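Local coordinates for protein putative phophotriesterase (Proteus mirabilis, PDB 3RHG) that probably hydrolyses ester bonds as a zinc-binding member of the phosphotriesterase family, within the amidohydrolase superfamily, with two metal ions held in each subunit, at residues 50-63 with 295-307. Numbering follows the deposited sequence.
With BEZ (benzoic acid), chain D.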
# COMPACT_ATOMS: atom_id res chain seq x y z
N VAL A 50 15.37 9.60 4.19
CA VAL A 50 14.01 9.24 3.79
C VAL A 50 13.37 10.35 2.95
O VAL A 50 13.39 11.54 3.31
CB VAL A 50 13.14 8.92 5.02
CG1 VAL A 50 11.70 8.60 4.58
CG2 VAL A 50 13.75 7.75 5.79
N SER A 51 12.82 9.94 1.80
CA SER A 51 12.05 10.81 0.92
C SER A 51 11.07 9.97 0.13
O SER A 51 11.14 8.75 0.15
CB SER A 51 12.97 11.56 -0.05
OG SER A 51 13.40 10.68 -1.05
N ALA A 52 10.16 10.64 -0.57
CA ALA A 52 9.18 9.94 -1.40
C ALA A 52 9.87 8.99 -2.39
O ALA A 52 9.33 7.93 -2.72
CB ALA A 52 8.32 10.94 -2.14
N ASP A 53 11.06 9.38 -2.83
CA ASP A 53 11.81 8.66 -3.87
C ASP A 53 12.30 7.26 -3.47
O ASP A 53 12.72 6.48 -4.33
CB ASP A 53 13.00 9.50 -4.33
CG ASP A 53 12.58 10.87 -4.81
OD1 ASP A 53 12.47 11.04 -6.04
OD2 ASP A 53 12.33 11.75 -3.95
N ILE A 54 12.25 6.93 -2.18
CA ILE A 54 12.66 5.59 -1.75
C ILE A 54 11.55 4.84 -1.02
O ILE A 54 11.80 3.80 -0.41
CB ILE A 54 14.00 5.56 -0.96
CG1 ILE A 54 13.94 6.39 0.33
CG2 ILE A 54 15.16 5.99 -1.85
CD1 ILE A 54 15.13 6.08 1.25
N GLN A 55 10.32 5.34 -1.09
CA GLN A 55 9.18 4.58 -0.57
C GLN A 55 9.12 3.17 -1.17
O GLN A 55 8.76 2.21 -0.49
CB GLN A 55 7.86 5.30 -0.85
CG GLN A 55 7.63 6.51 0.02
CD GLN A 55 7.23 6.15 1.45
OE1 GLN A 55 7.05 4.98 1.81
NE2 GLN A 55 7.08 7.17 2.28
N TRP A 56 9.43 3.08 -2.46
CA TRP A 56 9.39 1.81 -3.17
C TRP A 56 10.11 0.72 -2.37
O TRP A 56 9.69 -0.44 -2.35
CB TRP A 56 10.00 1.93 -4.59
CG TRP A 56 11.47 2.33 -4.60
CD1 TRP A 56 11.99 3.58 -4.79
CD2 TRP A 56 12.60 1.45 -4.45
NE1 TRP A 56 13.36 3.55 -4.74
CE2 TRP A 56 13.77 2.25 -4.54
CE3 TRP A 56 12.75 0.07 -4.25
CZ2 TRP A 56 15.05 1.72 -4.43
CZ3 TRP A 56 14.03 -0.46 -4.15
CH2 TRP A 56 15.16 0.37 -4.23
N GLY A 57 11.20 1.11 -1.70
CA GLY A 57 12.04 0.17 -0.97
C GLY A 57 11.75 0.11 0.52
O GLY A 57 11.80 -0.97 1.13
N LEU A 58 11.48 1.27 1.13
CA LEU A 58 11.25 1.33 2.56
C LEU A 58 9.99 0.56 2.95
O LEU A 58 9.85 0.11 4.08
CB LEU A 58 11.14 2.79 3.04
CG LEU A 58 12.44 3.60 2.96
CD1 LEU A 58 12.18 5.06 3.33
CD2 LEU A 58 13.54 2.99 3.84
N LYS A 59 9.05 0.42 2.01
CA LYS A 59 7.83 -0.33 2.26
C LYS A 59 8.06 -1.83 2.42
O LYS A 59 7.14 -2.56 2.81
CB LYS A 59 6.78 -0.07 1.18
CG LYS A 59 6.02 1.24 1.37
CD LYS A 59 4.90 1.40 0.34
CE LYS A 59 4.22 2.75 0.50
NZ LYS A 59 3.72 2.99 1.89
N TYR A 60 9.29 -2.28 2.12
CA TYR A 60 9.66 -3.71 2.24
C TYR A 60 10.83 -3.95 3.19
O TYR A 60 11.00 -5.05 3.69
CB TYR A 60 9.84 -4.38 0.84
CG TYR A 60 8.50 -4.36 0.18
CD1 TYR A 60 7.54 -5.34 0.46
CD2 TYR A 60 8.11 -3.27 -0.59
CE1 TYR A 60 6.26 -5.27 -0.07
CE2 TYR A 60 6.83 -3.19 -1.11
CZ TYR A 60 5.91 -4.18 -0.85
OH TYR A 60 4.64 -4.07 -1.35
N ASP A 61 11.62 -2.91 3.46
CA ASP A 61 12.74 -3.04 4.38
C ASP A 61 12.93 -1.72 5.12
O ASP A 61 13.90 -0.99 4.91
CB ASP A 61 14.00 -3.46 3.61
CG ASP A 61 15.08 -4.03 4.52
OD1 ASP A 61 14.92 -3.94 5.76
OD2 ASP A 61 16.08 -4.56 3.99
N PRO A 62 11.95 -1.39 5.98
CA PRO A 62 11.99 -0.10 6.67
C PRO A 62 13.16 0.06 7.64
O PRO A 62 13.68 1.17 7.82
CB PRO A 62 10.67 -0.08 7.46
CG PRO A 62 10.29 -1.56 7.62
CD PRO A 62 10.73 -2.16 6.31
N TYR A 63 13.57 -1.05 8.27
CA TYR A 63 14.47 -0.99 9.41
C TYR A 63 15.95 -0.94 9.04
O TYR A 63 16.80 -0.77 9.93
CB TYR A 63 14.24 -2.19 10.34
CG TYR A 63 12.85 -2.25 10.96
CD1 TYR A 63 12.12 -1.10 11.25
CD2 TYR A 63 12.28 -3.48 11.29
CE1 TYR A 63 10.87 -1.17 11.84
CE2 TYR A 63 11.02 -3.57 11.88
CZ TYR A 63 10.31 -2.41 12.15
OH TYR A 63 9.06 -2.52 12.73
N VAL A 295 2.33 6.24 13.77
CA VAL A 295 3.49 6.84 13.10
C VAL A 295 4.72 6.58 13.98
O VAL A 295 4.72 6.94 15.16
CB VAL A 295 3.31 8.35 12.86
CG1 VAL A 295 4.63 9.00 12.41
CG2 VAL A 295 2.20 8.59 11.83
N PHE A 296 5.76 5.96 13.42
CA PHE A 296 6.94 5.67 14.22
C PHE A 296 8.20 5.61 13.38
O PHE A 296 9.28 5.34 13.92
CB PHE A 296 6.76 4.39 15.05
CG PHE A 296 7.00 3.09 14.29
CD1 PHE A 296 8.18 2.37 14.47
CD2 PHE A 296 6.01 2.56 13.44
CE1 PHE A 296 8.42 1.16 13.78
CE2 PHE A 296 6.22 1.34 12.74
CZ PHE A 296 7.41 0.64 12.93
N LEU A 297 8.05 5.88 12.08
CA LEU A 297 9.12 5.88 11.10
C LEU A 297 8.98 7.11 10.23
O LEU A 297 7.85 7.55 9.99
CB LEU A 297 9.03 4.63 10.20
CG LEU A 297 9.20 3.26 10.85
CD1 LEU A 297 8.71 2.12 9.93
CD2 LEU A 297 10.69 3.01 11.29
N LYS A 298 10.09 7.65 9.74
CA LYS A 298 9.99 8.85 8.93
C LYS A 298 9.20 8.59 7.65
O LYS A 298 8.58 9.50 7.10
CB LYS A 298 11.38 9.44 8.62
CG LYS A 298 12.12 9.97 9.85
CD LYS A 298 13.32 10.81 9.43
CE LYS A 298 14.12 11.24 10.64
NZ LYS A 298 15.31 12.07 10.24
N GLN A 299 9.24 7.35 7.15
CA GLN A 299 8.56 7.03 5.90
C GLN A 299 7.04 7.17 6.04
O GLN A 299 6.33 7.26 5.03
CB GLN A 299 8.89 5.62 5.44
CG GLN A 299 8.16 4.55 6.21
CD GLN A 299 8.67 3.17 5.85
OE1 GLN A 299 9.69 2.72 6.38
NE2 GLN A 299 7.98 2.50 4.94
N MET A 300 6.54 7.20 7.27
CA MET A 300 5.10 7.32 7.46
C MET A 300 4.59 8.76 7.36
O MET A 300 3.37 8.99 7.23
CB MET A 300 4.67 6.70 8.78
CG MET A 300 5.03 5.23 8.85
SD MET A 300 4.63 4.43 10.41
CE MET A 300 2.81 4.57 10.44
N TRP A 301 5.49 9.73 7.43
CA TRP A 301 5.08 11.12 7.30
C TRP A 301 4.50 11.39 5.91
O TRP A 301 5.02 10.88 4.91
CB TRP A 301 6.30 12.02 7.49
CG TRP A 301 6.83 12.05 8.88
CD1 TRP A 301 6.16 11.73 10.04
CD2 TRP A 301 8.12 12.51 9.28
NE1 TRP A 301 6.97 11.95 11.13
CE2 TRP A 301 8.19 12.42 10.68
CE3 TRP A 301 9.24 12.96 8.57
CZ2 TRP A 301 9.34 12.77 11.40
CZ3 TRP A 301 10.37 13.32 9.28
CH2 TRP A 301 10.41 13.23 10.68
N ALA A 302 3.42 12.18 5.85
CA ALA A 302 2.82 12.55 4.56
C ALA A 302 3.79 13.27 3.61
O ALA A 302 3.74 13.08 2.39
CB ALA A 302 1.56 13.39 4.77
N LYS A 303 4.68 14.11 4.17
CA LYS A 303 5.66 14.82 3.35
C LYS A 303 6.59 13.85 2.60
O LYS A 303 7.23 14.21 1.59
CB LYS A 303 6.48 15.80 4.22
CG LYS A 303 7.35 15.12 5.27
CD LYS A 303 7.72 16.07 6.42
CE LYS A 303 9.00 16.82 6.13
NZ LYS A 303 8.93 17.52 4.82
N ASN A 304 6.67 12.63 3.10
CA ASN A 304 7.48 11.60 2.45
C ASN A 304 6.66 10.63 1.60
O ASN A 304 7.20 9.66 1.08
CB ASN A 304 8.34 10.85 3.46
CG ASN A 304 9.44 11.73 4.03
OD1 ASN A 304 10.01 12.56 3.32
ND2 ASN A 304 9.72 11.57 5.32
N GLY A 305 5.36 10.92 1.45
CA GLY A 305 4.46 10.04 0.68
C GLY A 305 3.78 8.97 1.52
O GLY A 305 3.09 8.09 0.98
N GLY A 306 3.96 9.03 2.83
CA GLY A 306 3.23 8.16 3.75
C GLY A 306 1.88 8.76 4.02
O GLY A 306 1.50 9.71 3.35
N ASN A 307 1.16 8.21 5.01
CA ASN A 307 -0.20 8.67 5.25
C ASN A 307 -0.36 9.74 6.32
O ASN A 307 -1.44 10.34 6.42
CB ASN A 307 -1.15 7.49 5.45
CG ASN A 307 -1.31 6.69 4.16
OD1 ASN A 307 -1.50 7.27 3.08
ND2 ASN A 307 -1.18 5.37 4.26
C BEZ D . 5.74 -4.84 15.52
O1 BEZ D . 5.32 -5.45 16.52
O2 BEZ D . 6.82 -5.20 14.98
C1 BEZ D . 4.98 -3.68 14.95
C2 BEZ D . 3.87 -3.16 15.61
C3 BEZ D . 3.18 -2.08 15.07
C4 BEZ D . 3.60 -1.52 13.86
C5 BEZ D . 4.70 -2.05 13.20
C6 BEZ D . 5.40 -3.13 13.74
O HOH W 1 12.32 12.92 5.98
O HOH W 2 9.54 13.48 -0.06
O HOH W 3 5.69 3.85 3.87
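The rings of Tyr63 and Phe296 meet at their edges, Tyr63 OH lying 3.6 Å from Phe296 CZ, near the plane of the phenylalanine ring. CG of Leu297 sits over the centre of one Phe296 face, Pro62 CG lies toward the rim of one Tyr63 face, and Leu297 CD2 reaches the tyrosine edge. Both rings line the benzoic acid pocket of this metal-dependent TIM barrel, where the loop following strand 289-291 packs against the segment carrying helix 55-58.

Farther from the pocket, side-chain amides tie the two segments together, illustrating how one carboxamide can clasp irregular backbone. Gln55, bent at chi2 (-75°), spends both N-H groups of NE2 on carbonyls: Gln299 O at 2.9 Å, approached on a lone pair, and Asn304 O at 2.8 Å, approached from above the carbonyl plane. Gln299 answers in the reverse direction, its NE2 donating to Leu58 O from well above that carbonyl's plane, while its OE1 accepts from Asn68. A water bound by Gln55 OE1 and Gln299 NE2 bridges the two amides, whose planes stand 71° apart. Beyond them, Val50 CG1 packs 3.6 Å from Asn304 ND2, which donates a nearly straight bond (170°) to Lys298 O.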